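Transcriptional regulator (TetR/AcrR family) (Bacillus halodurans, PDB 5GP9) probably represses genes of fatty acid degradation by binding their operator DNA, with release from DNA governed by a fatty-acid-type effector. Local coordinates at residues I12-Q17 and A33-V38; F157-E162 and Q185-G190. One frame throughout, in Å; residues are numbered along the deposited sequence.

Contact 1 of 2, residues I12-Q17 and A33-V38; sequences IDAAVQ and AKAAGV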
ATOM      1  N   ILE A  12      -5.496 -17.014 -18.280  1.00 26.81           N
ATOM      2  CA  ILE A  12      -5.394 -15.950 -17.245  1.00 24.72           C
ATOM      3  C   ILE A  12      -6.258 -16.320 -16.053  1.00 24.51           C
ATOM      4  O   ILE A  12      -5.835 -16.143 -14.915  1.00 23.64           O
ATOM      5  CB  ILE A  12      -5.660 -14.559 -17.776  1.00 30.30           C
ATOM      6  CG1 ILE A  12      -7.064 -14.407 -18.242  1.00 34.57           C
ATOM      7  CG2 ILE A  12      -4.560 -14.163 -18.738  1.00 32.90           C
ATOM      8  CD1 ILE A  12      -7.532 -13.002 -17.892  1.00 49.45           C
ATOM      9  N   ASP A  13      -7.456 -16.872 -16.271  1.00 26.05           N
ATOM     10  CA  ASP A  13      -8.285 -17.267 -15.120  1.00 27.98           C
ATOM     11  C   ASP A  13      -7.577 -18.345 -14.330  1.00 26.55           C
ATOM     12  O   ASP A  13      -7.594 -18.360 -13.091  1.00 24.17           O
ATOM     13  CB  ASP A  13      -9.656 -17.836 -15.582  1.00 29.28           C
ATOM     14  CG  ASP A  13     -10.595 -16.802 -16.093  1.00 33.88           C
ATOM     15  OD1 ASP A  13     -10.282 -15.593 -15.984  1.00 33.61           O
ATOM     16  OD2 ASP A  13     -11.643 -17.298 -16.673  1.00 31.62           O
ATOM     17  N   ALA A  14      -6.925 -19.319 -15.010  1.00 23.33           N
ATOM     18  CA  ALA A  14      -6.171 -20.316 -14.330  1.00 26.64           C
ATOM     19  C   ALA A  14      -4.996 -19.715 -13.578  1.00 25.32           C
ATOM     20  O   ALA A  14      -4.675 -20.165 -12.492  1.00 27.67           O
ATOM     21  CB  ALA A  14      -5.630 -21.383 -15.318  1.00 24.36           C
ATOM     22  N   ALA A  15      -4.352 -18.746 -14.208  1.00 22.29           N
ATOM     23  CA  ALA A  15      -3.178 -18.096 -13.597  1.00 24.17           C
ATOM     24  C   ALA A  15      -3.576 -17.411 -12.264  1.00 24.14           C
ATOM     25  O   ALA A  15      -2.811 -17.570 -11.258  1.00 26.78           O
ATOM     26  CB  ALA A  15      -2.527 -17.149 -14.537  1.00 24.24           C
ATOM     27  N   VAL A  16      -4.751 -16.769 -12.244  1.00 26.18           N
ATOM     28  CA  VAL A  16      -5.220 -16.099 -11.027  1.00 24.66           C
ATOM     29  C   VAL A  16      -5.403 -17.152  -9.927  1.00 29.43           C
ATOM     30  O   VAL A  16      -4.933 -17.016  -8.789  1.00 28.11           O
ATOM     31  CB  VAL A  16      -6.490 -15.282 -11.265  1.00 24.36           C
ATOM     32  CG1 VAL A  16      -7.165 -14.849  -9.931  1.00 29.89           C
ATOM     33  CG2 VAL A  16      -6.214 -14.100 -12.125  1.00 24.72           C
ATOM     34  N   GLN A  17      -5.993 -18.296 -10.300  1.00 26.51           N
ATOM     35  CA  GLN A  17      -6.224 -19.361  -9.352  1.00 29.66           C
ATOM     36  C   GLN A  17      -4.941 -19.933  -8.796  1.00 29.01           C
ATOM     37  O   GLN A  17      -4.784 -20.037  -7.592  1.00 28.55           O
ATOM     38  CB  GLN A  17      -7.073 -20.459  -9.987  1.00 35.17           C
ATOM     39  CG  GLN A  17      -7.316 -21.566  -8.986  1.00 43.66           C
ATOM     40  CD  GLN A  17      -8.120 -22.679  -9.570  1.00 53.94           C
ATOM     41  OE1 GLN A  17      -9.322 -22.518  -9.867  1.00 61.19           O
ATOM     42  NE2 GLN A  17      -7.445 -23.822  -9.789  1.00 53.78           N
ATOM     43  N   ALA A  33      -1.014 -24.416 -16.843  1.00 30.96           N
ATOM     44  CA  ALA A  33      -1.478 -25.170 -18.005  1.00 33.34           C
ATOM     45  C   ALA A  33      -2.465 -26.247 -17.564  1.00 32.31           C
ATOM     46  O   ALA A  33      -3.559 -26.309 -18.138  1.00 32.00           O
ATOM     47  CB  ALA A  33      -0.243 -25.801 -18.719  1.00 32.01           C
ATOM     48  N   LYS A  34      -2.145 -26.985 -16.478  1.00 34.22           N
ATOM     49  CA  LYS A  34      -3.019 -28.035 -15.943  1.00 40.52           C
ATOM     50  C   LYS A  34      -4.351 -27.448 -15.515  1.00 36.85           C
ATOM     51  O   LYS A  34      -5.397 -27.896 -15.967  1.00 33.98           O
ATOM     52  CB  LYS A  34      -2.358 -28.809 -14.795  1.00 45.89           C
ATOM     53  CG  LYS A  34      -3.254 -29.869 -14.114  1.00 50.01           C
ATOM     54  CD  LYS A  34      -2.510 -30.680 -13.052  1.00 57.60           C
ATOM     55  CE  LYS A  34      -3.302 -30.913 -11.765  1.00 61.95           C
ATOM     56  NZ  LYS A  34      -4.640 -31.481 -12.061  1.00 66.51           N
ATOM     57  N   ALA A  35      -4.299 -26.321 -14.808  1.00 30.50           N
ATOM     58  CA  ALA A  35      -5.529 -25.700 -14.321  1.00 28.80           C
ATOM     59  C   ALA A  35      -6.381 -25.126 -15.478  1.00 29.49           C
ATOM     60  O   ALA A  35      -7.608 -25.088 -15.376  1.00 37.27           O
ATOM     61  CB  ALA A  35      -5.159 -24.611 -13.320  1.00 30.45           C
ATOM     62  N   ALA A  36      -5.733 -24.761 -16.575  1.00 26.25           N
ATOM     63  CA  ALA A  36      -6.355 -24.204 -17.754  1.00 25.59           C
ATOM     64  C   ALA A  36      -6.859 -25.317 -18.729  1.00 28.21           C
ATOM     65  O   ALA A  36      -7.467 -24.989 -19.699  1.00 30.03           O
ATOM     66  CB  ALA A  36      -5.393 -23.321 -18.520  1.00 26.95           C
ATOM     67  N   GLY A  37      -6.490 -26.559 -18.468  1.00 31.42           N
ATOM     68  CA  GLY A  37      -6.865 -27.692 -19.318  1.00 34.18           C
ATOM     69  C   GLY A  37      -6.136 -27.741 -20.638  1.00 39.14           C
ATOM     70  O   GLY A  37      -6.717 -28.176 -21.686  1.00 35.43           O
ATOM     71  N   VAL A  38      -4.868 -27.310 -20.618  1.00 34.19           N
ATOM     72  CA  VAL A  38      -4.105 -27.163 -21.875  1.00 36.07           C
ATOM     73  C   VAL A  38      -2.731 -27.754 -21.717  1.00 32.64           C
ATOM     74  O   VAL A  38      -2.298 -28.034 -20.578  1.00 38.59           O
ATOM     75  CB  VAL A  38      -4.014 -25.735 -22.379  1.00 35.94           C
ATOM     76  CG1 VAL A  38      -5.360 -25.151 -22.753  1.00 39.00           C
ATOM     77  CG2 VAL A  38      -3.265 -24.832 -21.372  1.00 36.30           C
TER
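Ala14 reaches helix 29-36 with nothing but a methyl group, and that single carbon touches two residues at once. Its CB lies 3.8 Å from Ala35 CB and also 3.8 Å from Ala36 CB, lodged between two methyls that do not touch each other. The same Ala14 CB comes down on the peptide that joins the two alanines, 3.6 Å from Ala36 N. With only methyls in between, the CA atoms of Ala14 and Ala36 approach to 5.2 Å, a very close meeting of two helices.

A looser touch, amide nitrogen against methyl, lies one turn further along helix 8-26. Gln17 is stretched out, CG anti to its backbone N (chi1 -180°) and CD in turn anti to CA, which carries the amide past the helix surface until NE2 stands 4.3 Å from Ala35 CB. That is a graze at the exposed margin of the contact.

Helix 29-36 is the first helix of the predicted helix-turn-helix, and the contact seats its C-terminal end on helix 8-26 in the three-helix DNA-binding domain of a TetR-family regulator. Helix 40-46, the probable recognition helix, follows directly; Ala33 and Val38 turn to its Ile43, while Ile12, Ala15 and Val16 face helix 50-74.

No hydrogen bond joins the two segments. The polar bonds instead finish the helix: Gly37, at positive phi (73°), ends it in a Schellman motif, with Val38 N bonded to Ala33 O at 3.0 Å and Gly37 N to Lys34 O, also at 3.0 Å. The carbonyl of Ala36 accepts a hydrogen bond from Gln10 NE2, which ties this end back to helix 8-26.

Contact 2 of 2, residues F157-E162 and Q185-G190; sequences FGTLDE and QLLLGG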
ATOM      1  N   PHE A 157      -6.559   6.534  -3.326  1.00 19.64           N
ATOM      2  CA  PHE A 157      -6.045   5.262  -3.701  1.00 20.23           C
ATOM      3  C   PHE A 157      -5.433   4.604  -2.535  1.00 19.99           C
ATOM      4  O   PHE A 157      -5.656   3.375  -2.314  1.00 19.64           O
ATOM      5  CB  PHE A 157      -5.036   5.336  -4.839  1.00 20.67           C
ATOM      6  CG  PHE A 157      -4.521   3.991  -5.182  1.00 21.26           C
ATOM      7  CD1 PHE A 157      -5.337   3.074  -5.888  1.00 23.78           C
ATOM      8  CD2 PHE A 157      -3.301   3.547  -4.663  1.00 24.23           C
ATOM      9  CE1 PHE A 157      -4.892   1.760  -6.058  1.00 23.32           C
ATOM     10  CE2 PHE A 157      -2.855   2.274  -4.861  1.00 24.80           C
ATOM     11  CZ  PHE A 157      -3.649   1.378  -5.544  1.00 24.36           C
ATOM     12  N   GLY A 158      -4.598   5.361  -1.750  1.00 19.62           N
ATOM     13  CA  GLY A 158      -3.906   4.696  -0.684  1.00 18.02           C
ATOM     14  C   GLY A 158      -4.882   4.150   0.356  1.00 19.21           C
ATOM     15  O   GLY A 158      -4.681   3.104   0.945  1.00 19.36           O
ATOM     16  N   THR A 159      -5.931   4.922   0.566  1.00 18.17           N
ATOM     17  CA  THR A 159      -6.993   4.506   1.500  1.00 18.49           C
ATOM     18  C   THR A 159      -7.735   3.274   1.026  1.00 18.03           C
ATOM     19  O   THR A 159      -7.901   2.280   1.804  1.00 19.40           O
ATOM     20  CB  THR A 159      -7.962   5.686   1.845  1.00 16.71           C
ATOM     21  OG1 THR A 159      -7.238   6.679   2.538  1.00 19.26           O
ATOM     22  CG2 THR A 159      -9.002   5.189   2.814  1.00 18.02           C
ATOM     23  N   LEU A 160      -8.252   3.319  -0.168  1.00 18.59           N
ATOM     24  CA  LEU A 160      -9.020   2.154  -0.711  1.00 20.39           C
ATOM     25  C   LEU A 160      -8.185   0.886  -0.753  1.00 21.95           C
ATOM     26  O   LEU A 160      -8.559  -0.173  -0.315  1.00 19.47           O
ATOM     27  CB  LEU A 160      -9.523   2.481  -2.069  1.00 19.43           C
ATOM     28  CG  LEU A 160     -10.515   3.608  -2.254  1.00 23.39           C
ATOM     29  CD1 LEU A 160     -10.964   3.808  -3.700  1.00 25.60           C
ATOM     30  CD2 LEU A 160     -11.725   3.448  -1.360  1.00 28.41           C
ATOM     31  N   ASP A 161      -6.920   1.043  -1.128  1.00 19.40           N
ATOM     32  CA  ASP A 161      -6.029  -0.083  -1.203  1.00 21.00           C
ATOM     33  C   ASP A 161      -5.740  -0.679   0.126  1.00 19.02           C
ATOM     34  O   ASP A 161      -5.643  -1.927   0.277  1.00 19.67           O
ATOM     35  CB  ASP A 161      -4.702   0.351  -1.909  1.00 19.71           C
ATOM     36  CG  ASP A 161      -3.932  -0.817  -2.493  1.00 23.40           C
ATOM     37  OD1 ASP A 161      -4.435  -1.740  -3.158  1.00 21.18           O
ATOM     38  OD2 ASP A 161      -2.728  -0.880  -2.159  1.00 25.31           O
ATOM     39  N   GLU A 162      -5.534   0.134   1.142  1.00 18.56           N
ATOM     40  CA  GLU A 162      -5.291  -0.294   2.469  1.00 19.54           C
ATOM     41  C   GLU A 162      -6.498  -1.015   3.079  1.00 20.62           C
ATOM     42  O   GLU A 162      -6.334  -2.044   3.712  1.00 19.80           O
ATOM     43  CB  GLU A 162      -4.829   0.839   3.344  1.00 18.49           C
ATOM     44  CG  GLU A 162      -4.475   0.516   4.779  1.00 19.70           C
ATOM     45  CD  GLU A 162      -3.140  -0.251   4.930  1.00 25.50           C
ATOM     46  OE1 GLU A 162      -2.372  -0.281   3.967  1.00 24.92           O
ATOM     47  OE2 GLU A 162      -2.924  -0.803   5.988  1.00 25.85           O
ATOM     48  N   GLN A 185     -17.643   8.526   2.953  1.00 24.29           N
ATOM     49  CA  GLN A 185     -17.882   9.635   3.765  1.00 28.32           C
ATOM     50  C   GLN A 185     -16.613  10.164   4.401  1.00 25.36           C
ATOM     51  O   GLN A 185     -16.416  11.359   4.532  1.00 27.47           O
ATOM     52  CB  GLN A 185     -18.841   9.264   4.888  1.00 29.76           C
ATOM     53  CG  GLN A 185     -20.136   8.606   4.500  1.00 43.61           C
ATOM     54  CD  GLN A 185     -21.247   9.527   4.091  1.00 52.72           C
ATOM     55  OE1 GLN A 185     -21.070  10.523   3.360  1.00 54.44           O
ATOM     56  NE2 GLN A 185     -22.451   9.139   4.505  1.00 60.16           N
ATOM     57  N   LEU A 186     -15.762   9.246   4.802  1.00 21.44           N
ATOM     58  CA  LEU A 186     -14.541   9.551   5.475  1.00 26.00           C
ATOM     59  C   LEU A 186     -13.574  10.307   4.556  1.00 21.67           C
ATOM     60  O   LEU A 186     -12.947  11.293   4.993  1.00 22.35           O
ATOM     61  CB  LEU A 186     -13.915   8.270   6.062  1.00 27.02           C
ATOM     62  CG  LEU A 186     -12.586   8.395   6.806  1.00 27.16           C
ATOM     63  CD1 LEU A 186     -12.646   9.266   8.039  1.00 27.06           C
ATOM     64  CD2 LEU A 186     -12.067   6.985   7.190  1.00 31.92           C
ATOM     65  N   LEU A 187     -13.468   9.906   3.299  1.00 21.59           N
ATOM     66  CA  LEU A 187     -12.735  10.625   2.338  1.00 21.38           C
ATOM     67  C   LEU A 187     -13.239  12.045   2.087  1.00 24.54           C
ATOM     68  O   LEU A 187     -12.475  12.988   1.959  1.00 25.32           O
ATOM     69  CB  LEU A 187     -12.582   9.882   1.051  1.00 22.17           C
ATOM     70  CG  LEU A 187     -11.881   8.538   0.988  1.00 24.27           C
ATOM     71  CD1 LEU A 187     -12.048   7.780  -0.328  1.00 25.37           C
ATOM     72  CD2 LEU A 187     -10.399   8.751   1.264  1.00 26.61           C
ATOM     73  N   LEU A 188     -14.536  12.225   2.142  1.00 25.52           N
ATOM     74  CA  LEU A 188     -15.099  13.594   2.045  1.00 25.77           C
ATOM     75  C   LEU A 188     -14.916  14.460   3.255  1.00 27.82           C
ATOM     76  O   LEU A 188     -14.708  15.699   3.146  1.00 28.10           O
ATOM     77  CB  LEU A 188     -16.589  13.429   1.737  1.00 25.92           C
ATOM     78  CG  LEU A 188     -16.869  12.778   0.381  1.00 26.30           C
ATOM     79  CD1 LEU A 188     -18.359  12.452   0.217  1.00 32.26           C
ATOM     80  CD2 LEU A 188     -16.482  13.625  -0.804  1.00 29.71           C
ATOM     81  N   GLY A 189     -15.080  13.906   4.445  1.00 26.96           N
ATOM     82  CA  GLY A 189     -15.004  14.747   5.635  1.00 31.23           C
ATOM     83  C   GLY A 189     -13.817  14.702   6.525  1.00 31.66           C
ATOM     84  O   GLY A 189     -13.745  15.479   7.498  1.00 28.82           O
ATOM     85  N   GLY A 190     -12.861  13.815   6.219  1.00 23.36           N
ATOM     86  CA  GLY A 190     -11.727  13.645   7.056  1.00 21.07           C
ATOM     87  C   GLY A 190     -12.008  13.253   8.465  1.00 22.88           C
ATOM     88  O   GLY A 190     -13.092  12.658   8.813  1.00 26.19           O
TER
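Thr159 and Leu187 are brought together by their first torsions. In Thr159, chi1 of -65° sets CG2 anti to the backbone N and OG1 anti to the carbonyl carbon; in Leu187, chi1 of -61° sets CG anti to the carbonyl carbon, and chi2 of 168° puts CD1 anti to CA, leaving CD2 as the branch turned to Thr159. The two side chains run alongside one another, each pointing toward the other's helix. One methyl, Leu187 CD2, does the touching: it stands 4.0 Å from Thr159 CB, and OG1 and CG2 of Thr159 flank it at 4.0 Å and 4.1 Å. The methyl therefore sits against the branch point of the threonine and both its arms.

The threonine hydroxyl is hydrogen-bonded to Met155 O one turn back, which satisfies it although it lies against the leucine methyl. The other branch of Leu187 goes to Leu160, whose CD2 lies 4.5 Å from Leu187 CD1. This is a loose touch by a side chain that leaves its helix pointing neither at nor away from helix 180-189, and only its end comes near. All three residues are buried, no hydrogen bond crosses between the segments, and the CA atoms of Thr159 and Leu187 remain 8.4 Å apart, so side chains alone bridge the two helices.

Within the all-helical C-terminal domain, bound palmitic acid touches Phe157 and Asp161 of helix 149-169, and at the dimer interface Met155 of the second subunit packs on Thr159 and Leu186. Leu160 continues inward onto Leu86, His90 and Phe91 of helix 79-95 and onto Tyr126 of helix 113-139, while Leu188 rests on Leu83 of helix 79-95.

Overall arrangement
From the N terminus, helix 8-26 runs first, and contact 1 closes a short, mostly helical loop when helix 29-36 folds back on it, inside the DNA-binding domain. Helix 50-74 then leads on to the C-terminal, ligand-binding domain. Contact 2 comes near the end of the chain: helix 149-169 passes through a connecting stretch into helix 180-189, which returns to pack on it at the dimer interface. The two loops follow in series and neither nest nor cross. The centres of contact 1 and contact 2 are about 35 Å apart, on opposite sides of the chain's centre. The nearest atoms of the two contacts, about 15 Å apart, do not touch.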